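Long-range contact in cellulosome protein dockerin type I (Clostridium thermocellum, PDB 2WZ8), which probably attaches to the cellulosome through its dockerin and binds carbohydrate through a family 35 module: residues N18-Q27 against V38-L49. Numbering follows the deposited sequence.
Sequences NTLGGAAVRQ and VGWIGNGSNNYL
The carbonyl oxygen of Y48 takes a nearly straight hydrogen bond from G21 N (2.9 Å, 163° at the hydrogen) and a CA-H...O contact from L20 CA. The methyl of A24 packs beside it, with A24 CB 3.4 Å from Y48 O. The Y48 ring also lies against G21: with CG held between its own backbone N and carbonyl carbon (chi1 67°), the tyrosine turns its ring back so that one face meets G21, whose CA sits 4.0 Å from the ring centroid in a CH-pi contact. Glycine suits this place because the bare backbone can lie close over the ring. G21 also opens a type II' turn ending at A24, where G22, with positive phi, takes the second position. Here the chain reverses and enters a second ladder. V25 and G39 form an antiparallel hydrogen-bonded pair: V25 N gives to G39 O at 3.0 Å, and G39 N to V25 O at 2.9 Å. L20 with L49 and R26 with V38 are antiparallel non-hydrogen-bonded pairs. The apolar ends of L20, V38 and L49 suit mutual packing: L20 CD2 meets V38 CG1 tip to tip at 3.8 Å, while L20 CD1 lies beside L49 CD1. L20 CD1 also lies against one face of the R26 guanidinium, toward its rim. Arginine is long enough for its NE and NH2 to donate hydrogen bonds to the carbonyls of E14 and D15, E14 being a calcium ligand. Within the beta-sandwich expected of a family 35 module, the contact links the hairpin of strands 25-28 and 36-39 to the edge of the five-stranded sheet, where 19-20 flanks 49-56, with I141 of strand 140-147 packing against I41 and L49.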
loop_
_atom_site.group_PDB
_atom_site.type_symbol
_atom_site.label_atom_id
_atom_site.label_comp_id
_atom_site.label_asym_id
_atom_site.label_seq_id
_atom_site.Cartn_x
_atom_site.Cartn_y
_atom_site.Cartn_z
ATOM N N ASN A 18 10.759 1.086 -6.102
ATOM C CA ASN A 18 10.127 1.620 -4.899
ATOM C C ASN A 18 11.140 1.819 -3.789
ATOM O O ASN A 18 12.212 1.220 -3.809
ATOM C CB ASN A 18 8.969 0.711 -4.436
ATOM C CG ASN A 18 7.838 0.647 -5.433
ATOM O OD1 ASN A 18 7.665 1.553 -6.273
ATOM N ND2 ASN A 18 6.982 -0.372 -5.289
ATOM N N THR A 19 10.791 2.652 -2.814
ATOM C CA THR A 19 11.604 2.873 -1.623
ATOM C C THR A 19 10.960 2.221 -0.418
ATOM O O THR A 19 9.785 2.441 -0.139
ATOM C CB THR A 19 11.790 4.372 -1.305
ATOM O OG1 THR A 19 12.249 5.056 -2.467
ATOM C CG2 THR A 19 12.781 4.571 -0.188
ATOM N N LEU A 20 11.735 1.411 0.293
ATOM C CA LEU A 20 11.302 0.793 1.525
ATOM C C LEU A 20 12.150 1.404 2.618
ATOM O O LEU A 20 13.382 1.388 2.558
ATOM C CB LEU A 20 11.458 -0.725 1.452
ATOM C CG LEU A 20 10.300 -1.495 0.769
ATOM C CD1 LEU A 20 10.179 -1.166 -0.699
ATOM C CD2 LEU A 20 10.472 -3.020 0.943
ATOM N N GLY A 21 11.485 1.978 3.588
ATOM C CA GLY A 21 12.154 2.545 4.770
ATOM C C GLY A 21 12.166 1.610 5.948
ATOM O O GLY A 21 11.233 0.814 6.167
ATOM N N GLY A 22 13.235 1.691 6.737
ATOM C CA GLY A 22 13.215 1.033 8.009
ATOM C C GLY A 22 13.089 -0.464 7.865
ATOM O O GLY A 22 13.828 -1.099 7.103
ATOM N N ALA A 23 12.170 -0.983 8.660
ATOM C CA ALA A 23 11.877 -2.393 8.782
ATOM C C ALA A 23 10.983 -2.951 7.664
ATOM O O ALA A 23 10.767 -4.178 7.576
ATOM C CB ALA A 23 11.237 -2.707 10.151
ATOM N N ALA A 24 10.463 -2.088 6.796
ATOM C CA ALA A 24 9.600 -2.616 5.721
ATOM C C ALA A 24 10.474 -3.500 4.830
ATOM O O ALA A 24 11.608 -3.136 4.506
ATOM C CB ALA A 24 8.941 -1.481 4.912
ATOM N N VAL A 25 9.926 -4.624 4.378
ATOM C CA VAL A 25 10.713 -5.601 3.663
ATOM C C VAL A 25 9.919 -6.341 2.578
ATOM O O VAL A 25 8.750 -6.659 2.748
ATOM C CB VAL A 25 11.347 -6.588 4.696
ATOM C CG1 VAL A 25 10.224 -7.372 5.481
ATOM C CG2 VAL A 25 12.440 -7.452 4.045
ATOM N N ARG A 26 10.583 -6.612 1.463
ATOM C CA ARG A 26 10.053 -7.510 0.419
ATOM C C ARG A 26 10.170 -8.932 0.877
ATOM O O ARG A 26 11.221 -9.343 1.343
ATOM C CB ARG A 26 10.857 -7.379 -0.879
ATOM C CG ARG A 26 10.789 -6.023 -1.542
ATOM C CD ARG A 26 11.771 -5.903 -2.728
ATOM N NE ARG A 26 11.619 -4.635 -3.410
ATOM C CZ ARG A 26 12.207 -3.500 -3.052
ATOM N NH1 ARG A 26 13.024 -3.461 -2.020
ATOM N NH2 ARG A 26 11.964 -2.403 -3.741
ATOM N N GLN A 27 9.076 -9.674 0.735
ATOM C CA GLN A 27 9.047 -11.084 1.109
ATOM C C GLN A 27 8.303 -11.892 0.056
ATOM O O GLN A 27 7.415 -11.387 -0.635
ATOM C CB GLN A 27 8.488 -11.286 2.527
ATOM C CG GLN A 27 9.471 -10.849 3.592
ATOM C CD GLN A 27 9.035 -11.052 5.029
ATOM O OE1 GLN A 27 7.855 -11.303 5.353
ATOM N NE2 GLN A 27 9.998 -10.881 5.924
ATOM N N VAL A 38 5.128 -6.691 0.200
ATOM C CA VAL A 38 5.896 -5.919 1.189
ATOM C C VAL A 38 5.191 -5.994 2.523
ATOM O O VAL A 38 4.017 -5.743 2.628
ATOM C CB VAL A 38 6.156 -4.467 0.720
ATOM C CG1 VAL A 38 6.808 -3.664 1.833
ATOM C CG2 VAL A 38 7.040 -4.481 -0.472
ATOM N N GLY A 39 5.947 -6.392 3.547
ATOM C CA GLY A 39 5.458 -6.542 4.915
ATOM C C GLY A 39 6.168 -5.598 5.856
ATOM O O GLY A 39 7.107 -4.897 5.489
ATOM N N TRP A 40 5.740 -5.689 7.095
ATOM C CA TRP A 40 6.278 -4.944 8.247
ATOM C C TRP A 40 6.255 -3.442 7.999
ATOM O O TRP A 40 7.170 -2.699 8.345
ATOM C CB TRP A 40 7.650 -5.471 8.652
ATOM C CG TRP A 40 7.495 -6.881 9.067
ATOM C CD1 TRP A 40 7.699 -8.001 8.295
ATOM C CD2 TRP A 40 6.940 -7.362 10.300
ATOM N NE1 TRP A 40 7.335 -9.132 8.989
ATOM C CE2 TRP A 40 6.871 -8.772 10.217
ATOM C CE3 TRP A 40 6.486 -6.738 11.454
ATOM C CZ2 TRP A 40 6.366 -9.559 11.243
ATOM C CZ3 TRP A 40 6.001 -7.521 12.487
ATOM C CH2 TRP A 40 5.957 -8.922 12.370
ATOM N N ILE A 41 5.145 -3.029 7.398
ATOM C CA ILE A 41 4.834 -1.599 7.229
ATOM C C ILE A 41 4.085 -1.145 8.468
ATOM O O ILE A 41 2.958 -1.517 8.702
ATOM C CB ILE A 41 3.962 -1.333 5.979
ATOM C CG1 ILE A 41 4.583 -1.905 4.714
ATOM C CG2 ILE A 41 3.693 0.154 5.824
ATOM C CD1 ILE A 41 3.564 -2.033 3.572
ATOM N N GLY A 42 4.725 -0.328 9.273
ATOM C CA GLY A 42 4.109 0.199 10.491
ATOM C C GLY A 42 5.040 0.221 11.684
ATOM O O GLY A 42 6.257 0.111 11.547
ATOM N N ASN A 43 4.436 0.377 12.862
ATOM C CA ASN A 43 5.194 0.511 14.125
ATOM C C ASN A 43 6.193 1.661 14.050
ATOM O O ASN A 43 7.327 1.586 14.527
ATOM C CB ASN A 43 5.943 -0.785 14.419
ATOM C CG ASN A 43 6.588 -0.764 15.778
ATOM O OD1 ASN A 43 5.987 -0.303 16.750
ATOM N ND2 ASN A 43 7.831 -1.221 15.839
ATOM N N GLY A 44 5.749 2.740 13.439
ATOM C CA GLY A 44 6.604 3.927 13.275
ATOM C C GLY A 44 6.738 4.351 11.845
ATOM O O GLY A 44 6.799 3.535 10.932
ATOM N N SER A 45 6.716 5.652 11.630
ATOM C CA SER A 45 6.606 6.207 10.272
ATOM C C SER A 45 7.863 5.960 9.439
ATOM O O SER A 45 7.844 6.121 8.230
ATOM C CB SER A 45 6.267 7.707 10.313
ATOM O OG SER A 45 7.269 8.449 10.967
ATOM N N ASN A 46 8.938 5.551 10.089
ATOM C CA ASN A 46 10.154 5.296 9.316
ATOM C C ASN A 46 10.089 3.959 8.569
ATOM O O ASN A 46 10.879 3.716 7.676
ATOM C CB ASN A 46 11.395 5.371 10.199
ATOM C CG ASN A 46 11.257 4.543 11.476
ATOM O OD1 ASN A 46 12.165 3.812 11.843
ATOM N ND2 ASN A 46 10.113 4.656 12.157
ATOM N N ASN A 47 9.115 3.129 8.922
ATOM C CA ASN A 47 8.976 1.776 8.328
ATOM C C ASN A 47 7.908 1.786 7.251
ATOM O O ASN A 47 6.787 1.316 7.451
ATOM C CB ASN A 47 8.614 0.770 9.406
ATOM C CG ASN A 47 9.511 0.857 10.619
ATOM O OD1 ASN A 47 9.030 1.015 11.735
ATOM N ND2 ASN A 47 10.785 0.793 10.400
ATOM N N TYR A 48 8.260 2.407 6.141
ATOM C CA TYR A 48 7.267 2.776 5.094
ATOM C C TYR A 48 7.543 2.079 3.758
ATOM O O TYR A 48 8.635 1.587 3.505
ATOM C CB TYR A 48 7.234 4.298 4.907
ATOM C CG TYR A 48 8.468 4.903 4.333
ATOM C CD1 TYR A 48 8.720 4.863 2.971
ATOM C CD2 TYR A 48 9.429 5.476 5.146
ATOM C CE1 TYR A 48 9.846 5.426 2.428
ATOM C CE2 TYR A 48 10.580 6.022 4.599
ATOM C CZ TYR A 48 10.788 6.001 3.251
ATOM O OH TYR A 48 11.942 6.567 2.705
ATOM N N LEU A 49 6.515 2.079 2.914
ATOM C CA LEU A 49 6.599 1.668 1.525
ATOM C C LEU A 49 6.208 2.859 0.674
ATOM O O LEU A 49 5.105 3.377 0.820
ATOM C CB LEU A 49 5.605 0.529 1.245
ATOM C CG LEU A 49 5.324 0.114 -0.199
ATOM C CD1 LEU A 49 6.598 -0.250 -0.976
ATOM C CD2 LEU A 49 4.231 -0.982 -0.287
#